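Local coordinates for cupin 2 conserved barrel domain protein (Leptotrichia buccalis, PDB 3RNS) that is of unknown function but belongs to the cupin superfamily of beta-barrel proteins, its chain built largely of antiparallel strands, at residues 146-149 against 154-157. Numbering follows the deposited sequence.
Sequences NLVA and VMTI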
ATOM      1  N   ASN A 146      -0.370  13.235  -4.797  1.00 35.75           N
ATOM      2  CA  ASN A 146       0.026  12.992  -3.441  1.00 37.90           C
ATOM      3  C   ASN A 146      -1.182  12.799  -2.552  1.00 38.89           C
ATOM      4  O   ASN A 146      -2.086  13.594  -2.588  1.00 40.05           O
ATOM      5  CB  ASN A 146       0.804  14.156  -2.879  1.00 40.45           C
ATOM      6  CG  ASN A 146       1.249  13.882  -1.496  1.00 41.42           C
ATOM      7  OD1 ASN A 146       0.856  14.568  -0.579  1.00 45.08           O
ATOM      8  ND2 ASN A 146       2.020  12.805  -1.319  1.00 39.75           N
ATOM      9  N   LEU A 147      -1.185  11.735  -1.758  1.00 38.70           N
ATOM     10  CA  LEU A 147      -2.298  11.435  -0.844  1.00 40.30           C
ATOM     11  C   LEU A 147      -1.987  11.939   0.548  1.00 41.72           C
ATOM     12  O   LEU A 147      -2.824  12.595   1.153  1.00 44.16           O
ATOM     13  CB  LEU A 147      -2.570   9.935  -0.797  1.00 39.26           C
ATOM     14  CG  LEU A 147      -2.975   9.331  -2.144  1.00 40.39           C
ATOM     15  CD1 LEU A 147      -3.111   7.830  -2.012  1.00 40.45           C
ATOM     16  CD2 LEU A 147      -4.256   9.970  -2.594  1.00 40.74           C
ATOM     17  N   VAL A 148      -0.781  11.652   1.042  1.00 41.34           N
ATOM     18  CA  VAL A 148      -0.321  12.103   2.369  1.00 43.23           C
ATOM     19  C   VAL A 148       1.098  12.605   2.259  1.00 43.32           C
ATOM     20  O   VAL A 148       1.921  11.949   1.638  1.00 40.88           O
ATOM     21  CB  VAL A 148      -0.266  10.873   3.354  1.00 43.21           C
ATOM     22  CG1 VAL A 148       0.263  11.287   4.687  1.00 45.23           C
ATOM     23  CG2 VAL A 148      -1.638  10.182   3.472  1.00 43.20           C
ATOM     24  N   ALA A 149       1.429  13.707   2.913  1.00 45.54           N
ATOM     25  CA  ALA A 149       2.804  14.207   2.929  1.00 47.03           C
ATOM     26  C   ALA A 149       3.128  14.754   4.339  1.00 50.80           C
ATOM     27  O   ALA A 149       2.626  15.790   4.742  1.00 52.17           O
ATOM     28  CB  ALA A 149       2.995  15.257   1.859  1.00 47.55           C
ATOM     29  N   VAL A 154       4.938   9.471   3.494  1.00 38.07           N
ATOM     30  CA  VAL A 154       4.508  10.036   2.223  1.00 37.56           C
ATOM     31  C   VAL A 154       3.840   8.949   1.407  1.00 35.31           C
ATOM     32  O   VAL A 154       4.408   7.828   1.260  1.00 35.42           O
ATOM     33  CB  VAL A 154       5.699  10.677   1.442  1.00 38.82           C
ATOM     34  CG1 VAL A 154       5.265  11.204   0.051  1.00 38.45           C
ATOM     35  CG2 VAL A 154       6.320  11.765   2.284  1.00 40.64           C
HETATM   36  N   MSE A 155       2.626   9.232   0.917  1.00 33.82           N
HETATM   37  CA  MSE A 155       1.918   8.292   0.049  0.70 32.60           C
HETATM   38  C   MSE A 155       1.470   9.010  -1.201  1.00 31.66           C
HETATM   39  O   MSE A 155       0.868  10.080  -1.136  1.00 31.93           O
HETATM   40  CB  MSE A 155       0.700   7.637   0.741  0.70 32.84           C
HETATM   41  CG  MSE A 155       1.054   6.849   2.011  0.70 37.22           C
HETATM   42 SE   MSE A 155      -0.487   6.143   2.982  0.42 38.74          SE
HETATM   43  CE  MSE A 155      -1.086   4.806   1.706  0.70 35.55           C
ATOM     44  N   THR A 156       1.758   8.402  -2.332  1.00 30.19           N
ATOM     45  CA  THR A 156       1.501   9.010  -3.607  1.00 30.39           C
ATOM     46  C   THR A 156       1.048   7.961  -4.582  1.00 29.33           C
ATOM     47  O   THR A 156       1.555   6.819  -4.544  1.00 28.26           O
ATOM     48  CB  THR A 156       2.814   9.668  -4.090  1.00 33.13           C
ATOM     49  OG1 THR A 156       3.132  10.741  -3.189  1.00 33.44           O
ATOM     50  CG2 THR A 156       2.674  10.234  -5.495  1.00 33.03           C
ATOM     51  N   ILE A 157       0.082   8.310  -5.436  1.00 28.98           N
ATOM     52  CA  ILE A 157      -0.342   7.445  -6.517  0.60 29.43           C
ATOM     53  C   ILE A 157       0.117   8.029  -7.857  1.00 29.99           C
ATOM     54  O   ILE A 157       0.049   9.249  -8.053  1.00 29.30           O
ATOM     55  CB  ILE A 157      -1.914   7.201  -6.464  0.60 30.92           C
ATOM     56  CG1 ILE A 157      -2.452   6.645  -7.777  0.60 33.14           C
ATOM     57  CG2 ILE A 157      -2.700   8.432  -6.079  0.60 31.41           C
ATOM     58  CD1 ILE A 157      -2.209   5.176  -7.901  0.60 36.24           C
TER
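Leu147 and Val148 both turn their backbone N-H groups onto one carbonyl, that of Met155, a selenomethionine here. Leu147 N lies 2.7 Å from Met155 O, and Val148 N reaches the same oxygen at 3.2 Å, in the carbonyl plane and on a lone pair. The return bond runs from Met155 N to Val148 O at 2.9 Å, and the CA-H of Val154 also points at that oxygen.

The Asn146 side chain spans the irregular spot. With CG anti to the backbone N (chi1 -178°), the amide folds over the facing strand, and ND2 gives one N-H to Thr156 OG1 (3.0 Å), which sits in the amide plane. A second bond from ND2 goes to Val148 O at 3.1 Å, arriving above that carbonyl's plane rather than on a lone pair. Both bonds leave ND2 and together fix the amide's turn; Val148 O takes two donors. A valine in place of Thr156 would probably leave ND2 without its in-plane acceptor and the Asn146 amide freer to turn.

Apolar contacts lie across the backbone bonds from that amide. Leu147 CG meets Ile157 CG2 at 4.0 Å, and on the buried face Val148 CG2 rests 4.2 Å from Met155 SE, where Tyr60 touches both side chains. Ile157 and Met155 each have a second modelled conformer. Beyond, the Val154 and Thr156 backbones hydrogen-bond to Leu224 and Leu222 of strand 218-225.

Two residues opposite one make this a classic beta bulge, set in the antiparallel hairpin of strands 142-150 and 153-160 at the margin of a six-stranded sheet of the cupin barrel.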